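PDB 3FX3: cyclic nucleotide-binding protein from Ruegeria pomeroyi, which probably binds DNA and regulates transcription, as a dimeric Crp-like factor that joins a cyclic nucleotide-binding domain to a helix-turn-helix domain. Local coordinates for residues E7-I12 and A34-Y39; L65-M68 and E74-V77; L149-G154 and S228-S233. All coordinates share one frame; numbering follows the deposited sequence.

Contact 1: residues E7-I12 and A34-Y39; sequences EAQKAI and AVWRSY. With PO4 (phosphate ion), chain F.
Gln9 and Lys10, on the N-terminal helix 7-13, pack against the indole of Trp36, whose strand 35-39 lies at the edge of the antiparallel sheet formed with strand 107-113 in the cyclic nucleotide-binding domain. Gln9 uses the base of its side chain: its CB approaches the six-membered ring obliquely, 3.6 Å from Trp36 CZ3, while its bent chain carries the amide away from the strand. One residue later, Lys10 reaches the rim of the same ring, near its plane, with CG 3.9 Å from Trp36 CZ2. The lysine chain crosses the indole at about a right angle and is extended beyond CG (chi3 179°), which delivers the ammonium group past the ring to a phosphate ion, probably acquired from the crystallisation liquor and also bound by Ser32 OG. An alanine in place of Lys10 would probably leave a gap beside the indole edge and deprive the phosphate of its ammonium partner. Ala34, just before the strand, sets its CB 3.6 Å above one face of the Trp36 indole, offset toward the rim; the ring of His6 stacks with it as well. Helix and strand thus meet through aliphatic and aromatic carbon, at the surface, whereas the polar end of the lysine is engaged beyond them: Lys10 NZ donates a hydrogen bond of 2.7 Å to phosphate O2.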
ATOM      1  N   GLU B   7      19.996  11.828 -18.398  1.00 34.29           N
ATOM      2  CA  GLU B   7      18.562  12.122 -18.398  1.00 33.28           C
ATOM      3  C   GLU B   7      17.617  10.911 -18.549  1.00 31.44           C
ATOM      4  O   GLU B   7      16.626  10.835 -17.828  1.00 30.19           O
ATOM      5  CB  GLU B   7      18.179  13.228 -19.407  1.00 33.58           C
ATOM      6  CG  GLU B   7      16.798  13.825 -19.032  1.00 34.58           C
ATOM      7  CD  GLU B   7      16.367  15.036 -19.854  1.00 38.32           C
ATOM      8  OE1 GLU B   7      17.092  15.487 -20.780  1.00 40.93           O
ATOM      9  OE2 GLU B   7      15.264  15.537 -19.555  1.00 39.95           O
ATOM     10  N   ALA B   8      17.916   9.983 -19.460  1.00 29.79           N
ATOM     11  CA  ALA B   8      17.038   8.821 -19.652  1.00 28.66           C
ATOM     12  C   ALA B   8      17.024   7.934 -18.402  1.00 28.14           C
ATOM     13  O   ALA B   8      15.987   7.404 -18.031  1.00 28.16           O
ATOM     14  CB  ALA B   8      17.456   8.027 -20.873  1.00 27.98           C
ATOM     15  N   GLN B   9      18.163   7.811 -17.727  1.00 27.68           N
ATOM     16  CA  GLN B   9      18.250   6.979 -16.518  1.00 28.03           C
ATOM     17  C   GLN B   9      17.492   7.640 -15.370  1.00 27.64           C
ATOM     18  O   GLN B   9      16.767   6.979 -14.618  1.00 26.92           O
ATOM     19  CB  GLN B   9      19.708   6.751 -16.111  1.00 29.01           C
ATOM     20  CG  GLN B   9      20.534   5.958 -17.117  1.00 30.60           C
ATOM     21  CD  GLN B   9      20.912   6.753 -18.356  1.00 33.83           C
ATOM     22  OE1 GLN B   9      20.846   7.978 -18.389  1.00 33.61           O
ATOM     23  NE2 GLN B   9      21.252   6.038 -19.409  1.00 40.46           N
ATOM     24  N   LYS B  10      17.642   8.956 -15.253  1.00 27.33           N
ATOM     25  CA  LYS B  10      16.946   9.705 -14.222  1.00 27.37           C
ATOM     26  C   LYS B  10      15.406   9.641 -14.411  1.00 27.68           C
ATOM     27  O   LYS B  10      14.660   9.573 -13.411  1.00 27.92           O
ATOM     28  CB  LYS B  10      17.431  11.151 -14.181  1.00 27.34           C
ATOM     29  CG  LYS B  10      18.854  11.336 -13.609  1.00 27.93           C
ATOM     30  CD  LYS B  10      19.308  12.826 -13.777  1.00 29.30           C
ATOM     31  CE  LYS B  10      20.727  13.081 -13.206  1.00 30.32           C
ATOM     32  NZ  LYS B  10      21.263  14.477 -13.468  1.00 30.20           N
ATOM     33  N   ALA B  11      14.945   9.627 -15.671  1.00 27.34           N
ATOM     34  CA  ALA B  11      13.492   9.458 -15.970  1.00 27.16           C
ATOM     35  C   ALA B  11      13.014   8.104 -15.446  1.00 27.04           C
ATOM     36  O   ALA B  11      11.973   8.022 -14.807  1.00 27.28           O
ATOM     37  CB  ALA B  11      13.191   9.608 -17.489  1.00 25.74           C
ATOM     38  N   ILE B  12      13.792   7.051 -15.680  1.00 27.60           N
ATOM     39  CA  ILE B  12      13.481   5.735 -15.082  1.00 27.53           C
ATOM     40  C   ILE B  12      13.423   5.806 -13.538  1.00 28.07           C
ATOM     41  O   ILE B  12      12.456   5.317 -12.925  1.00 27.75           O
ATOM     42  CB  ILE B  12      14.460   4.656 -15.552  1.00 27.77           C
ATOM     43  CG1 ILE B  12      14.241   4.370 -17.039  1.00 28.47           C
ATOM     44  CG2 ILE B  12      14.295   3.341 -14.753  1.00 26.85           C
ATOM     45  CD1 ILE B  12      15.367   3.539 -17.679  1.00 28.84           C
ATOM     46  N   ALA B  34      23.585  11.459  -7.199  1.00 28.46           N
ATOM     47  CA  ALA B  34      23.568  10.015  -7.285  1.00 28.36           C
ATOM     48  C   ALA B  34      24.946   9.446  -7.646  1.00 27.86           C
ATOM     49  O   ALA B  34      25.756  10.114  -8.283  1.00 27.58           O
ATOM     50  CB  ALA B  34      22.553   9.593  -8.334  1.00 28.77           C
ATOM     51  N   VAL B  35      25.198   8.212  -7.225  1.00 27.42           N
ATOM     52  CA  VAL B  35      26.359   7.428  -7.676  1.00 26.91           C
ATOM     53  C   VAL B  35      25.831   6.316  -8.597  1.00 27.19           C
ATOM     54  O   VAL B  35      24.976   5.524  -8.210  1.00 27.55           O
ATOM     55  CB  VAL B  35      27.137   6.828  -6.481  1.00 27.33           C
ATOM     56  CG1 VAL B  35      28.301   5.953  -6.974  1.00 27.72           C
ATOM     57  CG2 VAL B  35      27.683   7.945  -5.588  1.00 25.82           C
ATOM     58  N   TRP B  36      26.328   6.261  -9.817  1.00 27.60           N
ATOM     59  CA  TRP B  36      25.815   5.323 -10.802  1.00 28.49           C
ATOM     60  C   TRP B  36      26.727   4.112 -10.894  1.00 28.29           C
ATOM     61  O   TRP B  36      27.914   4.270 -11.073  1.00 28.57           O
ATOM     62  CB  TRP B  36      25.707   6.008 -12.164  1.00 28.99           C
ATOM     63  CG  TRP B  36      24.847   7.215 -12.114  1.00 30.25           C
ATOM     64  CD1 TRP B  36      25.241   8.500 -11.811  1.00 30.95           C
ATOM     65  CD2 TRP B  36      23.432   7.270 -12.344  1.00 30.59           C
ATOM     66  NE1 TRP B  36      24.152   9.333 -11.844  1.00 32.93           N
ATOM     67  CE2 TRP B  36      23.033   8.602 -12.166  1.00 30.71           C
ATOM     68  CE3 TRP B  36      22.471   6.322 -12.702  1.00 29.78           C
ATOM     69  CZ2 TRP B  36      21.720   9.012 -12.358  1.00 30.80           C
ATOM     70  CZ3 TRP B  36      21.182   6.727 -12.874  1.00 29.57           C
ATOM     71  CH2 TRP B  36      20.805   8.057 -12.691  1.00 31.01           C
ATOM     72  N   ARG B  37      26.179   2.905 -10.734  1.00 28.60           N
ATOM     73  CA  ARG B  37      26.973   1.696 -10.819  1.00 28.47           C
ATOM     74  C   ARG B  37      26.331   0.629 -11.692  1.00 28.86           C
ATOM     75  O   ARG B  37      25.111   0.509 -11.733  1.00 28.21           O
ATOM     76  CB  ARG B  37      27.223   1.114  -9.432  1.00 27.96           C
ATOM     77  CG  ARG B  37      28.079   1.975  -8.521  1.00 31.74           C
ATOM     78  CD  ARG B  37      29.507   2.035  -9.022  1.00 36.14           C
ATOM     79  NE  ARG B  37      30.386   2.707  -8.075  1.00 38.12           N
ATOM     80  CZ  ARG B  37      30.865   3.943  -8.224  1.00 40.86           C
ATOM     81  NH1 ARG B  37      30.551   4.698  -9.296  1.00 40.66           N
ATOM     82  NH2 ARG B  37      31.654   4.446  -7.276  1.00 40.71           N
ATOM     83  N   SER B  38      27.194  -0.163 -12.337  1.00 29.05           N
ATOM     84  CA  SER B  38      26.812  -1.352 -13.087  1.00 30.25           C
ATOM     85  C   SER B  38      27.259  -2.572 -12.364  1.00 28.71           C
ATOM     86  O   SER B  38      28.279  -2.533 -11.709  1.00 27.82           O
ATOM     87  CB  SER B  38      27.499  -1.361 -14.440  1.00 30.18           C
ATOM     88  OG  SER B  38      26.792  -0.463 -15.251  1.00 37.78           O
ATOM     89  N   TYR B  39      26.493  -3.649 -12.497  1.00 28.51           N
ATOM     90  CA  TYR B  39      26.796  -4.921 -11.833  1.00 28.25           C
ATOM     91  C   TYR B  39      26.668  -6.058 -12.861  1.00 28.66           C
ATOM     92  O   TYR B  39      25.730  -6.083 -13.668  1.00 28.85           O
ATOM     93  CB  TYR B  39      25.856  -5.140 -10.632  1.00 27.58           C
ATOM     94  CG  TYR B  39      26.029  -4.094  -9.560  1.00 26.11           C
ATOM     95  CD1 TYR B  39      25.327  -2.902  -9.610  1.00 25.09           C
ATOM     96  CD2 TYR B  39      26.923  -4.281  -8.509  1.00 25.62           C
ATOM     97  CE1 TYR B  39      25.503  -1.905  -8.645  1.00 23.86           C
ATOM     98  CE2 TYR B  39      27.108  -3.312  -7.548  1.00 25.30           C
ATOM     99  CZ  TYR B  39      26.384  -2.102  -7.622  1.00 27.22           C
ATOM    100  OH  TYR B  39      26.564  -1.094  -6.675  1.00 25.31           O
TER
HETATM  101  P   PO4 F 235      24.766  15.205 -12.668  1.00 75.68           P
HETATM  102  O1  PO4 F 235      25.596  15.052 -11.406  1.00 75.14           O
HETATM  103  O2  PO4 F 235      23.807  14.040 -12.867  1.00 73.15           O
HETATM  104  O3  PO4 F 235      24.042  16.536 -12.566  1.00 72.98           O
HETATM  105  O4  PO4 F 235      25.687  15.171 -13.873  1.00 76.35           O

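Contact 2: residues L65-M68 and E74-V77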
ATOM      1  N   LEU B  65      17.039  -9.807  -3.288  1.00 27.81           N
ATOM      2  CA  LEU B  65      17.417  -9.655  -1.899  1.00 28.43           C
ATOM      3  C   LEU B  65      17.186 -11.012  -1.237  1.00 28.70           C
ATOM      4  O   LEU B  65      16.153 -11.624  -1.462  1.00 28.94           O
ATOM      5  CB  LEU B  65      16.549  -8.600  -1.211  1.00 27.77           C
ATOM      6  CG  LEU B  65      16.956  -7.120  -1.336  1.00 31.36           C
ATOM      7  CD1 LEU B  65      17.520  -6.786  -2.671  1.00 32.79           C
ATOM      8  CD2 LEU B  65      15.789  -6.161  -0.979  1.00 30.81           C
ATOM      9  N   PHE B  66      18.108 -11.446  -0.388  1.00 29.09           N
ATOM     10  CA  PHE B  66      18.000 -12.762   0.248  1.00 30.28           C
ATOM     11  C   PHE B  66      18.679 -12.762   1.620  1.00 31.77           C
ATOM     12  O   PHE B  66      19.602 -11.981   1.856  1.00 30.37           O
ATOM     13  CB  PHE B  66      18.618 -13.833  -0.667  1.00 30.23           C
ATOM     14  CG  PHE B  66      20.095 -13.656  -0.918  1.00 29.35           C
ATOM     15  CD1 PHE B  66      20.540 -12.852  -1.946  1.00 31.55           C
ATOM     16  CD2 PHE B  66      21.036 -14.332  -0.144  1.00 28.38           C
ATOM     17  CE1 PHE B  66      21.903 -12.673  -2.188  1.00 31.38           C
ATOM     18  CE2 PHE B  66      22.406 -14.179  -0.372  1.00 27.91           C
ATOM     19  CZ  PHE B  66      22.843 -13.359  -1.403  1.00 29.80           C
ATOM     20  N   ARG B  67      18.197 -13.599   2.535  1.00 34.40           N
ATOM     21  CA  ARG B  67      18.895 -13.812   3.789  1.00 37.16           C
ATOM     22  C   ARG B  67      19.397 -15.230   3.905  1.00 37.74           C
ATOM     23  O   ARG B  67      18.860 -16.141   3.285  1.00 38.14           O
ATOM     24  CB  ARG B  67      18.073 -13.416   5.006  1.00 38.25           C
ATOM     25  CG  ARG B  67      16.758 -14.128   5.187  1.00 44.68           C
ATOM     26  CD  ARG B  67      16.183 -13.850   6.615  1.00 52.52           C
ATOM     27  NE  ARG B  67      16.444 -14.955   7.554  1.00 58.12           N
ATOM     28  CZ  ARG B  67      15.829 -16.148   7.533  1.00 62.17           C
ATOM     29  NH1 ARG B  67      14.891 -16.418   6.603  1.00 63.38           N
ATOM     30  NH2 ARG B  67      16.164 -17.087   8.436  1.00 61.28           N
HETATM   31  N   MSE B  68      20.451 -15.392   4.692  1.00 38.38           N
HETATM   32  CA  MSE B  68      21.026 -16.686   4.967  1.00 39.90           C
HETATM   33  C   MSE B  68      20.274 -17.357   6.113  1.00 39.77           C
HETATM   34  O   MSE B  68      20.185 -16.791   7.174  1.00 38.93           O
HETATM   35  CB  MSE B  68      22.502 -16.523   5.352  1.00 40.52           C
HETATM   36  CG  MSE B  68      23.323 -15.846   4.258  1.00 43.77           C
HETATM   37 SE   MSE B  68      23.055 -16.795   2.555  0.80 51.32          SE
HETATM   38  CE  MSE B  68      23.466 -18.559   3.218  1.00 40.02           C
ATOM     39  N   GLU B  74      20.259 -19.853   1.064  1.00 43.23           N
ATOM     40  CA  GLU B  74      19.791 -18.545   0.631  1.00 43.27           C
ATOM     41  C   GLU B  74      18.275 -18.624   0.526  1.00 41.85           C
ATOM     42  O   GLU B  74      17.760 -19.405  -0.267  1.00 43.14           O
ATOM     43  CB  GLU B  74      20.415 -18.151  -0.726  1.00 44.09           C
ATOM     44  CG  GLU B  74      21.960 -17.909  -0.674  1.00 47.00           C
ATOM     45  CD  GLU B  74      22.566 -17.299  -1.966  1.00 50.57           C
ATOM     46  OE1 GLU B  74      21.824 -17.019  -2.947  1.00 53.24           O
ATOM     47  OE2 GLU B  74      23.810 -17.082  -1.975  1.00 52.68           O
ATOM     48  N   ALA B  75      17.581 -17.857   1.364  1.00 39.63           N
ATOM     49  CA  ALA B  75      16.143 -17.623   1.270  1.00 37.78           C
ATOM     50  C   ALA B  75      15.875 -16.273   0.551  1.00 36.16           C
ATOM     51  O   ALA B  75      16.112 -15.230   1.143  1.00 34.76           O
ATOM     52  CB  ALA B  75      15.553 -17.559   2.675  1.00 37.42           C
ATOM     53  N   VAL B  76      15.361 -16.299  -0.684  1.00 34.67           N
ATOM     54  CA  VAL B  76      15.030 -15.071  -1.426  1.00 34.02           C
ATOM     55  C   VAL B  76      13.871 -14.352  -0.759  1.00 34.48           C
ATOM     56  O   VAL B  76      12.853 -14.943  -0.505  1.00 35.75           O
ATOM     57  CB  VAL B  76      14.706 -15.333  -2.909  1.00 33.39           C
ATOM     58  CG1 VAL B  76      14.263 -14.048  -3.631  1.00 30.55           C
ATOM     59  CG2 VAL B  76      15.934 -15.939  -3.621  1.00 33.18           C
ATOM     60  N   VAL B  77      14.049 -13.077  -0.470  1.00 34.88           N
ATOM     61  CA  VAL B  77      13.043 -12.251   0.192  1.00 35.43           C
ATOM     62  C   VAL B  77      12.287 -11.373  -0.821  1.00 35.06           C
ATOM     63  O   VAL B  77      11.107 -11.071  -0.630  1.00 36.65           O
ATOM     64  CB  VAL B  77      13.733 -11.310   1.213  1.00 35.96           C
ATOM     65  CG1 VAL B  77      12.764 -10.199   1.720  1.00 36.81           C
ATOM     66  CG2 VAL B  77      14.292 -12.098   2.326  1.00 35.15           C
TER
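Glu74 and Phe66 dominate this antiparallel pairing in the hairpin of strands 62-68 and 74-81, part of the beta-roll of the cyclic nucleotide-binding domain. The carboxylate of Glu74 stacks on the phenyl ring, the two planes 20° apart, with Glu74 CD 3.5 Å from Phe66 CE2 and OE1 above one face toward the rim. Phe66 CG stands between its backbone N and carbonyl carbon (chi1 63°), which sets the ring beside the extended Glu74 side chain. Selenomethionine Met68 lies alongside the glutamate, its SE 3.6 Å from Glu74 CG and in the plane of the Phe66 ring at its edge. Arg67, on the other face with Ala75, forms the hydrogen-bonded pair: Arg67 N donates to Ala75 O at 3.0 Å, and Ala75 N returns a bond of 2.9 Å to Arg67 O. Farther along, Val77 N donates to Leu65 O at 2.7 Å. Lys64 makes a cation-pi contact with Phe66 and a long, weak ion pair with Glu74 OE1. A carboxylate over an aromatic face is not in itself a favourable electrostatic match, and the nearby ammonium group probably offsets its charge, while the backbone bonds fix the register that brings acid and ring together.

Contact 3: residues L149-G154 and S228-S233; sequences LKAQTG and SDPADS
The linker between the long helix 125-147 and helix 154-165 of this Crp-like protein meets a type I beta turn, Asp229 to Asp232, that follows helix 219-227. Pro230 occupies the second position of this turn and is the residue through which the C-terminal segment touches the linker. Its ring points at the backbone of Ala151: Pro230 CG lies 3.1 Å from Ala151 O, and Pro230 CB is at 3.2 Å from the same oxygen, so the CB-CG edge of the proline ring rests against the carbonyl oxygen. The methyl group of Ala151 adds an apolar contact, its CB 3.8 Å from Pro230 CG. Thr153 adds its methyl branch, with CG2 4.2 Å from both Pro230 CB and Pro230 O. Its two branches part company: with OG1 between the backbone N and the carbonyl carbon (chi1 69°), CG2 meets the proline while the hydroxyl caps a backbone N of helix 154-165, of which Thr153 is the N-cap. The turn is closed by Asp232 N donating to Asp229 O at 2.8 Å. Gln152 leaves the backbone on the side away from the turn, and its NE2 is hydrogen-bonded to Glu160 OE1 and to Ala226 O, tying the linker to helices 154-165 and 219-227. Gln156 of helix 154-165 reinforces this junction: its NE2 bonds Ser228 O, its OE1 accepts from Thr153 N, and Pro230 packs on its side chain. On the dimer side, Lys150 NZ bonds Leu149 O of the second subunit, leaving the proline contact between that interface and the end of helix 219-227.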
ATOM      1  N   LEU B 149     -12.504  -6.219  -3.349  1.00 31.98           N
ATOM      2  CA  LEU B 149     -12.573  -7.575  -3.932  1.00 32.54           C
ATOM      3  C   LEU B 149     -11.719  -7.726  -5.199  1.00 33.11           C
ATOM      4  O   LEU B 149     -11.890  -6.986  -6.163  1.00 32.62           O
ATOM      5  CB  LEU B 149     -14.037  -7.951  -4.233  1.00 31.78           C
ATOM      6  CG  LEU B 149     -14.348  -9.331  -4.856  1.00 31.53           C
ATOM      7  CD1 LEU B 149     -13.964 -10.491  -3.911  1.00 30.37           C
ATOM      8  CD2 LEU B 149     -15.823  -9.412  -5.261  1.00 25.16           C
ATOM      9  N   LYS B 150     -10.795  -8.680  -5.175  1.00 34.27           N
ATOM     10  CA  LYS B 150     -10.032  -9.060  -6.353  1.00 35.66           C
ATOM     11  C   LYS B 150     -10.702 -10.224  -7.083  1.00 35.92           C
ATOM     12  O   LYS B 150     -11.047 -11.235  -6.476  1.00 35.78           O
ATOM     13  CB  LYS B 150      -8.637  -9.488  -5.952  1.00 36.42           C
ATOM     14  CG  LYS B 150      -7.693  -9.747  -7.127  1.00 38.27           C
ATOM     15  CD  LYS B 150      -6.497  -8.822  -7.105  1.00 41.13           C
ATOM     16  CE  LYS B 150      -5.516  -9.119  -8.217  1.00 41.70           C
ATOM     17  NZ  LYS B 150      -4.115  -8.905  -7.725  1.00 45.56           N
ATOM     18  N   ALA B 151     -10.866 -10.069  -8.393  1.00 36.31           N
ATOM     19  CA  ALA B 151     -11.488 -11.087  -9.248  1.00 36.31           C
ATOM     20  C   ALA B 151     -10.554 -11.614 -10.352  1.00 36.17           C
ATOM     21  O   ALA B 151     -10.858 -12.618 -10.981  1.00 36.71           O
ATOM     22  CB  ALA B 151     -12.773 -10.515  -9.877  1.00 36.26           C
ATOM     23  N   GLN B 152      -9.440 -10.942 -10.613  1.00 35.88           N
ATOM     24  CA  GLN B 152      -8.524 -11.393 -11.663  1.00 35.97           C
ATOM     25  C   GLN B 152      -8.023 -12.837 -11.465  1.00 34.95           C
ATOM     26  O   GLN B 152      -7.707 -13.243 -10.353  1.00 34.42           O
ATOM     27  CB  GLN B 152      -7.336 -10.429 -11.802  1.00 36.28           C
ATOM     28  CG  GLN B 152      -7.730  -9.159 -12.556  1.00 38.22           C
ATOM     29  CD  GLN B 152      -6.583  -8.158 -12.729  1.00 42.19           C
ATOM     30  OE1 GLN B 152      -5.721  -7.989 -11.842  1.00 44.58           O
ATOM     31  NE2 GLN B 152      -6.575  -7.476 -13.875  1.00 43.35           N
ATOM     32  N   THR B 153      -7.981 -13.604 -12.557  1.00 33.93           N
ATOM     33  CA  THR B 153      -7.381 -14.939 -12.533  1.00 33.63           C
ATOM     34  C   THR B 153      -5.844 -14.880 -12.523  1.00 33.50           C
ATOM     35  O   THR B 153      -5.235 -13.831 -12.787  1.00 33.27           O
ATOM     36  CB  THR B 153      -7.776 -15.777 -13.777  1.00 33.76           C
ATOM     37  OG1 THR B 153      -7.148 -15.211 -14.940  1.00 32.18           O
ATOM     38  CG2 THR B 153      -9.318 -15.844 -13.937  1.00 32.10           C
ATOM     39  N   GLY B 154      -5.214 -16.019 -12.242  1.00 32.86           N
ATOM     40  CA  GLY B 154      -3.767 -16.098 -12.321  1.00 32.60           C
ATOM     41  C   GLY B 154      -3.194 -15.509 -13.604  1.00 32.25           C
ATOM     42  O   GLY B 154      -2.268 -14.692 -13.565  1.00 31.61           O
ATOM     43  N   SER B 228     -10.696  -7.934 -19.113  1.00 53.89           N
ATOM     44  CA  SER B 228     -11.896  -8.714 -19.452  1.00 54.85           C
ATOM     45  C   SER B 228     -12.491  -9.375 -18.208  1.00 56.23           C
ATOM     46  O   SER B 228     -11.769  -9.663 -17.249  1.00 55.97           O
ATOM     47  CB  SER B 228     -11.596  -9.777 -20.514  1.00 54.71           C
ATOM     48  OG  SER B 228     -10.889 -10.877 -19.964  1.00 53.94           O
ATOM     49  N   ASP B 229     -13.809  -9.595 -18.227  1.00 58.10           N
ATOM     50  CA  ASP B 229     -14.516 -10.201 -17.096  1.00 59.51           C
ATOM     51  C   ASP B 229     -13.910 -11.578 -16.807  1.00 60.72           C
ATOM     52  O   ASP B 229     -13.970 -12.467 -17.679  1.00 60.87           O
ATOM     53  CB  ASP B 229     -16.009 -10.342 -17.393  1.00 59.80           C
ATOM     54  CG  ASP B 229     -16.748 -11.100 -16.304  1.00 60.51           C
ATOM     55  OD1 ASP B 229     -16.598 -10.742 -15.121  1.00 60.99           O
ATOM     56  OD2 ASP B 229     -17.475 -12.060 -16.632  1.00 62.55           O
ATOM     57  N   PRO B 230     -13.305 -11.756 -15.598  1.00 61.96           N
ATOM     58  CA  PRO B 230     -12.656 -13.032 -15.248  1.00 62.69           C
ATOM     59  C   PRO B 230     -13.531 -14.265 -15.506  1.00 63.36           C
ATOM     60  O   PRO B 230     -13.000 -15.306 -15.913  1.00 63.49           O
ATOM     61  CB  PRO B 230     -12.331 -12.872 -13.754  1.00 62.77           C
ATOM     62  CG  PRO B 230     -12.152 -11.389 -13.569  1.00 62.38           C
ATOM     63  CD  PRO B 230     -13.141 -10.751 -14.520  1.00 62.08           C
ATOM     64  N   ALA B 231     -14.850 -14.114 -15.304  1.00 64.01           N
ATOM     65  CA  ALA B 231     -15.852 -15.171 -15.525  1.00 64.42           C
ATOM     66  C   ALA B 231     -16.208 -15.431 -17.007  1.00 64.96           C
ATOM     67  O   ALA B 231     -17.072 -16.267 -17.296  1.00 64.75           O
ATOM     68  CB  ALA B 231     -17.128 -14.844 -14.734  1.00 64.35           C
ATOM     69  N   ASP B 232     -15.561 -14.708 -17.928  1.00 65.53           N
ATOM     70  CA  ASP B 232     -15.707 -14.940 -19.377  1.00 65.70           C
ATOM     71  C   ASP B 232     -14.455 -15.610 -19.950  1.00 65.88           C
ATOM     72  O   ASP B 232     -13.332 -15.368 -19.480  1.00 66.14           O
ATOM     73  CB  ASP B 232     -15.958 -13.616 -20.124  1.00 65.68           C
ATOM     74  CG  ASP B 232     -17.424 -13.271 -20.225  1.00 65.14           C
ATOM     75  OD1 ASP B 232     -18.184 -14.116 -20.730  1.00 65.73           O
ATOM     76  OD2 ASP B 232     -17.815 -12.157 -19.820  1.00 63.81           O
ATOM     77  N   SER B 233     -14.659 -16.466 -20.952  1.00 65.93           N
ATOM     78  CA  SER B 233     -13.561 -16.944 -21.793  1.00 65.72           C
ATOM     79  C   SER B 233     -13.301 -15.864 -22.838  1.00 65.43           C
ATOM     80  O   SER B 233     -14.242 -15.310 -23.431  1.00 65.60           O
ATOM     81  CB  SER B 233     -13.895 -18.281 -22.449  1.00 65.77           C
ATOM     82  OG  SER B 233     -13.834 -19.327 -21.496  1.00 66.13           O
TER

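The three contacts follow one another along the chain without touching. Contacts 1 and 2 both involve the cyclic nucleotide-binding domain, but different sheets of it: the first sets the N-terminal helix against edge strand 35-39, the second closes a hairpin whose strand 74-81 is outermost in the other sheet. Their centres are 25 Å apart and their nearest atoms about 11 Å. Contact 3 joins the linker before helix 154-165 to the turn after helix 219-227, with its centre 37 Å from that of contact 1, across the centre of the chain, and 32 Å from that of contact 2. A phosphate ion, probably from the crystallisation liquor, lies at contact 1, whereas contact 3 borders the second subunit.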